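Local coordinates for UDP-N-acetylglucosamine--peptide N-acetylglucosaminyltransferase stabilizing protein GtfB (Streptococcus gordonii, PDB 5E9T), which forms a complex with GtfA that attaches the first GlcNAc from UDP-GlcNAc to the serine-rich repeat adhesin GspB, at residues B[77-82]-B[89-94]; B[102-107]-B[117-122]. All coordinates share one frame; numbering follows the deposited sequence.

Interaction 1 (B[77-82]-B[89-94])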
ATOM      1  N   GLN B  77     -12.798 -15.567 -18.663  1.00 45.29           N
ATOM      2  CA  GLN B  77     -13.207 -16.259 -17.442  1.00 46.48           C
ATOM      3  C   GLN B  77     -13.327 -15.395 -16.187  1.00 37.33           C
ATOM      4  O   GLN B  77     -13.905 -15.870 -15.202  1.00 34.52           O
ATOM      5  CB  GLN B  77     -12.245 -17.420 -17.147  1.00 57.41           C
ATOM      6  CG  GLN B  77     -10.807 -17.156 -17.528  1.00 63.37           C
ATOM      7  CD  GLN B  77      -9.915 -18.340 -17.228  1.00 72.07           C
ATOM      8  OE1 GLN B  77     -10.361 -19.334 -16.652  1.00 73.09           O
ATOM      9  NE2 GLN B  77      -8.652 -18.247 -17.624  1.00 80.84           N
ATOM     10  N   VAL B  78     -12.857 -14.145 -16.192  1.00 32.97           N
ATOM     11  CA  VAL B  78     -12.846 -13.342 -14.966  1.00 27.16           C
ATOM     12  C   VAL B  78     -12.487 -11.893 -15.283  1.00 25.58           C
ATOM     13  O   VAL B  78     -12.171 -11.561 -16.430  1.00 24.95           O
ATOM     14  CB  VAL B  78     -11.871 -13.942 -13.931  1.00 22.75           C
ATOM     15  CG1 VAL B  78     -10.435 -13.563 -14.260  1.00 29.05           C
ATOM     16  CG2 VAL B  78     -12.253 -13.545 -12.506  1.00 23.64           C
ATOM     17  N   ALA B  79     -12.507 -11.027 -14.268  1.00 26.37           N
ATOM     18  CA  ALA B  79     -12.165  -9.621 -14.442  1.00 27.07           C
ATOM     19  C   ALA B  79     -11.486  -9.114 -13.174  1.00 29.17           C
ATOM     20  O   ALA B  79     -11.335  -9.845 -12.190  1.00 34.19           O
ATOM     21  CB  ALA B  79     -13.404  -8.791 -14.791  1.00 25.51           C
ATOM     22  N   ARG B  80     -11.084  -7.843 -13.199  1.00 18.84           N
ATOM     23  CA  ARG B  80     -10.247  -7.284 -12.149  1.00 23.92           C
ATOM     24  C   ARG B  80     -10.505  -5.789 -12.022  1.00 23.81           C
ATOM     25  O   ARG B  80     -10.841  -5.118 -13.001  1.00 31.21           O
ATOM     26  CB  ARG B  80      -8.765  -7.546 -12.450  1.00 34.10           C
ATOM     27  CG  ARG B  80      -7.773  -7.004 -11.434  1.00 46.31           C
ATOM     28  CD  ARG B  80      -6.487  -6.596 -12.141  1.00 55.47           C
ATOM     29  NE  ARG B  80      -5.302  -6.736 -11.299  1.00 55.70           N
ATOM     30  CZ  ARG B  80      -4.672  -7.887 -11.093  1.00 56.29           C
ATOM     31  NH1 ARG B  80      -5.123  -8.998 -11.661  1.00 60.80           N
ATOM     32  NH2 ARG B  80      -3.598  -7.930 -10.318  1.00 52.07           N
ATOM     33  N   VAL B  81     -10.356  -5.277 -10.801  1.00 17.89           N
ATOM     34  CA  VAL B  81     -10.292  -3.843 -10.539  1.00 16.69           C
ATOM     35  C   VAL B  81      -8.907  -3.533  -9.989  1.00 20.85           C
ATOM     36  O   VAL B  81      -8.411  -4.251  -9.113  1.00 18.57           O
ATOM     37  CB  VAL B  81     -11.381  -3.381  -9.554  1.00 11.41           C
ATOM     38  CG1 VAL B  81     -11.297  -1.879  -9.346  1.00 10.34           C
ATOM     39  CG2 VAL B  81     -12.745  -3.756 -10.069  1.00 13.39           C
ATOM     40  N   SER B  82      -8.287  -2.469 -10.498  1.00 21.98           N
ATOM     41  CA  SER B  82      -6.937  -2.097 -10.104  1.00 23.17           C
ATOM     42  C   SER B  82      -6.857  -0.617  -9.761  1.00 27.87           C
ATOM     43  O   SER B  82      -7.559   0.216 -10.340  1.00 31.07           O
ATOM     44  CB  SER B  82      -5.923  -2.411 -11.208  1.00 29.98           C
ATOM     45  OG  SER B  82      -5.561  -3.778 -11.193  1.00 35.84           O
ATOM     46  N   ALA B  89     -10.146  -5.611  -6.643  1.00 28.85           N
ATOM     47  CA  ALA B  89     -11.290  -6.506  -6.635  1.00 29.81           C
ATOM     48  C   ALA B  89     -11.142  -7.595  -7.690  1.00 30.65           C
ATOM     49  O   ALA B  89     -10.375  -7.468  -8.648  1.00 40.12           O
ATOM     50  CB  ALA B  89     -12.594  -5.737  -6.864  1.00 38.65           C
ATOM     51  N   ARG B  90     -11.887  -8.678  -7.489  1.00 25.10           N
ATOM     52  CA  ARG B  90     -12.134  -9.683  -8.515  1.00 21.22           C
ATOM     53  C   ARG B  90     -13.600  -9.612  -8.916  1.00 24.15           C
ATOM     54  O   ARG B  90     -14.482  -9.658  -8.052  1.00 28.02           O
ATOM     55  CB  ARG B  90     -11.804 -11.092  -8.019  1.00 16.28           C
ATOM     56  CG  ARG B  90     -10.492 -11.204  -7.285  1.00 22.64           C
ATOM     57  CD  ARG B  90     -10.007 -12.640  -7.249  1.00 31.54           C
ATOM     58  NE  ARG B  90      -8.718 -12.739  -6.574  1.00 39.54           N
ATOM     59  CZ  ARG B  90      -8.573 -12.766  -5.254  1.00 45.81           C
ATOM     60  NH1 ARG B  90      -9.641 -12.707  -4.470  1.00 42.08           N
ATOM     61  NH2 ARG B  90      -7.364 -12.853  -4.718  1.00 50.73           N
ATOM     62  N   ILE B  91     -13.859  -9.494 -10.214  1.00 21.29           N
ATOM     63  CA  ILE B  91     -15.219  -9.503 -10.741  1.00 19.21           C
ATOM     64  C   ILE B  91     -15.507 -10.898 -11.273  1.00 22.80           C
ATOM     65  O   ILE B  91     -14.814 -11.382 -12.176  1.00 25.52           O
ATOM     66  CB  ILE B  91     -15.413  -8.445 -11.838  1.00 13.23           C
ATOM     67  CG1 ILE B  91     -15.323  -7.045 -11.247  1.00 16.81           C
ATOM     68  CG2 ILE B  91     -16.744  -8.654 -12.537  1.00 13.83           C
ATOM     69  CD1 ILE B  91     -14.436  -6.132 -12.034  1.00 23.24           C
ATOM     70  N   HIS B  92     -16.529 -11.540 -10.719  1.00 22.44           N
ATOM     71  CA  HIS B  92     -16.877 -12.908 -11.065  1.00 19.99           C
ATOM     72  C   HIS B  92     -18.065 -12.928 -12.013  1.00 24.42           C
ATOM     73  O   HIS B  92     -19.020 -12.163 -11.851  1.00 25.52           O
ATOM     74  CB  HIS B  92     -17.183 -13.724  -9.813  1.00 19.74           C
ATOM     75  CG  HIS B  92     -15.987 -13.952  -8.948  1.00 26.05           C
ATOM     76  ND1 HIS B  92     -14.944 -14.770  -9.328  1.00 31.07           N
ATOM     77  CD2 HIS B  92     -15.658 -13.461  -7.730  1.00 34.50           C
ATOM     78  CE1 HIS B  92     -14.027 -14.779  -8.377  1.00 34.93           C
ATOM     79  NE2 HIS B  92     -14.436 -13.993  -7.397  1.00 39.92           N
ATOM     80  N   TYR B  93     -18.000 -13.819 -12.995  1.00 29.06           N
ATOM     81  CA  TYR B  93     -18.946 -13.828 -14.098  1.00 31.95           C
ATOM     82  C   TYR B  93     -20.137 -14.722 -13.785  1.00 33.00           C
ATOM     83  O   TYR B  93     -19.967 -15.897 -13.445  1.00 28.76           O
ATOM     84  CB  TYR B  93     -18.254 -14.297 -15.375  1.00 34.50           C
ATOM     85  CG  TYR B  93     -17.325 -13.261 -15.952  1.00 36.91           C
ATOM     86  CD1 TYR B  93     -17.545 -11.911 -15.723  1.00 37.07           C
ATOM     87  CD2 TYR B  93     -16.230 -13.627 -16.723  1.00 34.86           C
ATOM     88  CE1 TYR B  93     -16.703 -10.953 -16.247  1.00 37.21           C
ATOM     89  CE2 TYR B  93     -15.385 -12.676 -17.257  1.00 32.33           C
ATOM     90  CZ  TYR B  93     -15.624 -11.341 -17.012  1.00 33.93           C
ATOM     91  OH  TYR B  93     -14.787 -10.383 -17.533  1.00 35.98           O
ATOM     92  N   ALA B  94     -21.337 -14.155 -13.893  1.00 34.21           N
ATOM     93  CA  ALA B  94     -22.543 -14.969 -13.878  1.00 34.09           C
ATOM     94  C   ALA B  94     -22.512 -15.917 -15.060  1.00 36.87           C
ATOM     95  O   ALA B  94     -22.289 -15.493 -16.198  1.00 43.25           O
ATOM     96  CB  ALA B  94     -23.787 -14.084 -13.946  1.00 29.48           C
TER
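I91 packs against A79 and V81 on one face of the sheet. Its CB meets A79 CB at 3.6 Å, the two residues being paired across the strands. Here the side chain divides. CG2 stays beside the same methyl, whereas CG1, placed opposite the carbonyl carbon (chi1 -68°), carries the branch along the sheet toward V81. Its end, CD1, comes to 3.5 Å from V81 CG2, the two side chains crossing at about a right angle, and it also lies near the carbonyl oxygen of R80. The same V81 methyl serves A89 as well, with CG2 at 3.8 Å from A89 CB. Next to the 77-82 segment, I72 of strand 71-74 touches I91, so this apolar face continues across the sheet.

The two strands form a beta hairpin within a large antiparallel meander. A79-I91 and V81-A89 are its hydrogen-bonded pairs, with R80-R90 the non-hydrogen-bonded pair between them. V81 N to A89 O is 3.1 Å, and the bonds from A79 N and A89 N are weak. R80 and R90 project from the face opposite I91; the aliphatic CG of R80 passes 3.8 Å from A89 O, and its NE makes a weak bond to S82 OG.

Toward the open end of the hairpin, Y93 lies against the backbone of Q77 and V78. Its CD2 is 3.4 Å from Q77 C, with the ring oblique to that chain, and CZ is 4.0 Å from A79 CB. The hydroxyl is hydrogen-bonded to D75 O. V78 CG2 rests 3.4 Å from I91 O.

Interaction 2 (B[102-107]-B[117-122])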
ATOM      1  N   VAL B 102     -21.911  -9.537 -14.773  1.00 34.15           N
ATOM      2  CA  VAL B 102     -21.427  -9.404 -13.404  1.00 34.13           C
ATOM      3  C   VAL B 102     -22.359 -10.146 -12.459  1.00 32.43           C
ATOM      4  O   VAL B 102     -23.549  -9.828 -12.355  1.00 35.32           O
ATOM      5  CB  VAL B 102     -21.295  -7.930 -12.996  1.00 36.73           C
ATOM      6  CG1 VAL B 102     -20.748  -7.836 -11.583  1.00 37.04           C
ATOM      7  CG2 VAL B 102     -20.396  -7.189 -13.972  1.00 38.00           C
ATOM      8  N   LYS B 103     -21.807 -11.132 -11.757  1.00 32.36           N
ATOM      9  CA  LYS B 103     -22.487 -11.854 -10.691  1.00 32.66           C
ATOM     10  C   LYS B 103     -22.079 -11.307  -9.327  1.00 29.61           C
ATOM     11  O   LYS B 103     -22.922 -10.833  -8.560  1.00 29.20           O
ATOM     12  CB  LYS B 103     -22.165 -13.350 -10.803  1.00 34.36           C
ATOM     13  CG  LYS B 103     -22.421 -14.183  -9.557  1.00 36.58           C
ATOM     14  CD  LYS B 103     -21.876 -15.593  -9.761  1.00 34.73           C
ATOM     15  CE  LYS B 103     -21.838 -16.391  -8.472  1.00 37.33           C
ATOM     16  NZ  LYS B 103     -20.892 -17.540  -8.593  1.00 47.27           N
ATOM     17  N   GLN B 104     -20.787 -11.377  -9.013  1.00 29.27           N
ATOM     18  CA  GLN B 104     -20.272 -11.014  -7.703  1.00 34.72           C
ATOM     19  C   GLN B 104     -18.903 -10.367  -7.873  1.00 36.19           C
ATOM     20  O   GLN B 104     -18.065 -10.886  -8.616  1.00 35.09           O
ATOM     21  CB  GLN B 104     -20.196 -12.270  -6.832  1.00 36.72           C
ATOM     22  CG  GLN B 104     -19.420 -12.172  -5.545  1.00 40.99           C
ATOM     23  CD  GLN B 104     -19.225 -13.544  -4.924  1.00 44.66           C
ATOM     24  OE1 GLN B 104     -19.882 -14.510  -5.318  1.00 47.30           O
ATOM     25  NE2 GLN B 104     -18.320 -13.640  -3.958  1.00 43.91           N
ATOM     26  N   VAL B 105     -18.671  -9.247  -7.190  1.00 37.98           N
ATOM     27  CA  VAL B 105     -17.377  -8.573  -7.208  1.00 36.47           C
ATOM     28  C   VAL B 105     -16.766  -8.648  -5.813  1.00 28.58           C
ATOM     29  O   VAL B 105     -17.402  -8.263  -4.825  1.00 25.33           O
ATOM     30  CB  VAL B 105     -17.493  -7.117  -7.702  1.00 45.42           C
ATOM     31  CG1 VAL B 105     -18.527  -6.338  -6.907  1.00 59.76           C
ATOM     32  CG2 VAL B 105     -16.142  -6.429  -7.639  1.00 42.77           C
ATOM     33  N   ASP B 106     -15.531  -9.149  -5.737  1.00 29.87           N
ATOM     34  CA  ASP B 106     -14.863  -9.474  -4.479  1.00 33.07           C
ATOM     35  C   ASP B 106     -13.782  -8.438  -4.197  1.00 32.55           C
ATOM     36  O   ASP B 106     -12.724  -8.460  -4.830  1.00 36.97           O
ATOM     37  CB  ASP B 106     -14.245 -10.868  -4.558  1.00 37.50           C
ATOM     38  CG  ASP B 106     -15.199 -11.958  -4.131  1.00 46.27           C
ATOM     39  OD1 ASP B 106     -16.372 -11.642  -3.845  1.00 52.32           O
ATOM     40  OD2 ASP B 106     -14.774 -13.133  -4.095  1.00 46.82           O
ATOM     41  N   TRP B 107     -14.016  -7.574  -3.212  1.00 25.79           N
ATOM     42  CA  TRP B 107     -13.059  -6.527  -2.876  1.00 14.99           C
ATOM     43  C   TRP B 107     -11.990  -7.051  -1.925  1.00 18.60           C
ATOM     44  O   TRP B 107     -12.269  -7.857  -1.033  1.00 27.86           O
ATOM     45  CB  TRP B 107     -13.773  -5.324  -2.260  1.00 10.38           C
ATOM     46  CG  TRP B 107     -14.613  -4.590  -3.247  1.00 18.43           C
ATOM     47  CD1 TRP B 107     -15.959  -4.701  -3.416  1.00 19.78           C
ATOM     48  CD2 TRP B 107     -14.162  -3.642  -4.224  1.00 21.75           C
ATOM     49  NE1 TRP B 107     -16.379  -3.875  -4.432  1.00 19.16           N
ATOM     50  CE2 TRP B 107     -15.294  -3.214  -4.944  1.00 17.31           C
ATOM     51  CE3 TRP B 107     -12.911  -3.111  -4.556  1.00 22.59           C
ATOM     52  CZ2 TRP B 107     -15.215  -2.281  -5.976  1.00 14.61           C
ATOM     53  CZ3 TRP B 107     -12.836  -2.185  -5.582  1.00 19.67           C
ATOM     54  CH2 TRP B 107     -13.980  -1.780  -6.278  1.00 16.58           C
ATOM     55  N   SER B 117     -17.752  -9.264  -0.387  1.00 21.27           N
ATOM     56  CA  SER B 117     -18.345  -9.823  -1.599  1.00 16.59           C
ATOM     57  C   SER B 117     -19.649  -9.078  -1.835  1.00 15.75           C
ATOM     58  O   SER B 117     -20.605  -9.238  -1.070  1.00 17.38           O
ATOM     59  CB  SER B 117     -18.597 -11.325  -1.472  1.00 16.04           C
ATOM     60  OG  SER B 117     -17.391 -12.047  -1.317  1.00 20.18           O
ATOM     61  N   GLU B 118     -19.691  -8.265  -2.881  1.00 17.39           N
ATOM     62  CA  GLU B 118     -20.900  -7.547  -3.253  1.00 18.77           C
ATOM     63  C   GLU B 118     -21.571  -8.296  -4.398  1.00 23.60           C
ATOM     64  O   GLU B 118     -20.929  -8.588  -5.413  1.00 32.85           O
ATOM     65  CB  GLU B 118     -20.575  -6.101  -3.635  1.00 22.16           C
ATOM     66  CG  GLU B 118     -19.825  -5.354  -2.532  1.00 29.17           C
ATOM     67  CD  GLU B 118     -19.495  -3.919  -2.896  1.00 35.69           C
ATOM     68  OE1 GLU B 118     -19.912  -3.002  -2.155  1.00 33.46           O
ATOM     69  OE2 GLU B 118     -18.816  -3.707  -3.921  1.00 39.03           O
ATOM     70  N   ARG B 119     -22.849  -8.622  -4.221  1.00 21.21           N
ATOM     71  CA  ARG B 119     -23.549  -9.568  -5.080  1.00 22.27           C
ATOM     72  C   ARG B 119     -24.550  -8.856  -5.976  1.00 27.45           C
ATOM     73  O   ARG B 119     -25.273  -7.961  -5.530  1.00 27.49           O
ATOM     74  CB  ARG B 119     -24.276 -10.622  -4.248  1.00 20.92           C
ATOM     75  CG  ARG B 119     -23.564 -10.968  -2.962  1.00 30.18           C
ATOM     76  CD  ARG B 119     -23.415 -12.466  -2.811  1.00 34.56           C
ATOM     77  NE  ARG B 119     -22.825 -12.817  -1.525  1.00 40.50           N
ATOM     78  CZ  ARG B 119     -22.031 -13.865  -1.332  1.00 48.42           C
ATOM     79  NH1 ARG B 119     -21.724 -14.659  -2.346  1.00 51.98           N
ATOM     80  NH2 ARG B 119     -21.539 -14.112  -0.128  1.00 57.12           N
ATOM     81  N   TYR B 120     -24.607  -9.285  -7.232  1.00 28.36           N
ATOM     82  CA  TYR B 120     -25.458  -8.667  -8.233  1.00 26.96           C
ATOM     83  C   TYR B 120     -26.501  -9.662  -8.723  1.00 28.14           C
ATOM     84  O   TYR B 120     -26.275 -10.876  -8.729  1.00 32.38           O
ATOM     85  CB  TYR B 120     -24.621  -8.134  -9.404  1.00 28.38           C
ATOM     86  CG  TYR B 120     -23.784  -6.933  -9.018  1.00 30.16           C
ATOM     87  CD1 TYR B 120     -22.633  -7.081  -8.254  1.00 29.44           C
ATOM     88  CD2 TYR B 120     -24.154  -5.651  -9.404  1.00 27.94           C
ATOM     89  CE1 TYR B 120     -21.872  -5.987  -7.887  1.00 27.81           C
ATOM     90  CE2 TYR B 120     -23.396  -4.551  -9.043  1.00 29.78           C
ATOM     91  CZ  TYR B 120     -22.256  -4.726  -8.286  1.00 27.42           C
ATOM     92  OH  TYR B 120     -21.498  -3.638  -7.923  1.00 29.91           O
ATOM     93  N   ASN B 121     -27.655  -9.132  -9.115  1.00 23.58           N
ATOM     94  CA  ASN B 121     -28.776  -9.919  -9.596  1.00 28.17           C
ATOM     95  C   ASN B 121     -28.858  -9.826 -11.121  1.00 35.79           C
ATOM     96  O   ASN B 121     -27.987  -9.250 -11.780  1.00 40.10           O
ATOM     97  CB  ASN B 121     -30.065  -9.453  -8.912  1.00 26.96           C
ATOM     98  CG  ASN B 121     -30.312  -7.964  -9.076  1.00 27.17           C
ATOM     99  OD1 ASN B 121     -29.847  -7.346 -10.032  1.00 34.10           O
ATOM    100  ND2 ASN B 121     -31.055  -7.382  -8.144  1.00 27.07           N
ATOM    101  N   LYS B 122     -29.911 -10.410 -11.699  1.00 39.99           N
ATOM    102  CA  LYS B 122     -30.089 -10.325 -13.144  1.00 39.78           C
ATOM    103  C   LYS B 122     -30.483  -8.925 -13.597  1.00 35.93           C
ATOM    104  O   LYS B 122     -30.357  -8.617 -14.786  1.00 43.76           O
ATOM    105  CB  LYS B 122     -31.129 -11.346 -13.616  1.00 45.35           C
ATOM    106  CG  LYS B 122     -32.551 -11.088 -13.142  1.00 55.17           C
ATOM    107  CD  LYS B 122     -33.482 -12.198 -13.612  1.00 61.43           C
ATOM    108  CE  LYS B 122     -34.828 -12.146 -12.903  1.00 60.13           C
ATOM    109  NZ  LYS B 122     -35.559 -13.441 -13.008  1.00 61.45           N
TER
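With its CG opposite the backbone N (chi1 167°) and the chain extended beyond, Q104 sends its amide along its own strand toward D106, while S117, its OG opposite the carbonyl carbon (chi1 -64°), reaches across from the facing strand; both converge on D106 OD1. They lie on one face of a later beta hairpin of the meander, strands 101-108 and 114-120. Q104 NE2 meets D106 OD1 at 2.8 Å on the syn side of the carboxylate, and S117 OG donates to the same oxygen from above its plane. Two donors thus fix the carboxylate, whose OD2 has a weak bond to H92; S117 OG also bonds Y132. R119 lies alongside Q104, its NH2 bonded to T130.

V105 and E118 form the hydrogen-bonded pair, V105 N to E118 O at 2.9 Å and E118 N to V105 O at 3.0 Å. K103 and Q104 make a classic beta bulge opposite H92, and K103 O accepts from Y120 N. On the other face, E118 OE2 accepts from W107 NE1 at the indole edge, the modelled length being doubtful. R188 of the partner Gtf1 chain forms a salt bridge with this oxygen and a cation-pi contact with W107, placing the hairpin at the subunit interface. V105 CG1 touches the edge of the Y120 ring, 3.5 Å from CE1, while V102 CG1 makes a CH-pi contact over a face, 3.9 Å from Y120 CD1.

Overall arrangement
Following the chain, interaction 1 closes the tight turn between strands 79-83 and 86-94, and only after it is complete does interaction 2 close the turn between strands 101-108 and 114-120. The two lie in series, neither nesting nor crossing. Their inner strands, 86-94 and 101-108, are neighbours, joined by probable hydrogen bonds from D106 N to R90 O and from H92 N to Q104 O, so that four successive strands become one part of the antiparallel sheet. Across that junction A89 packs on V105 and W107. Interaction 1 adjoins strand 71-74 at one edge of the sheet within this chain; interaction 2 leads on to strand 126-132 and also reaches the Gtf1 chain.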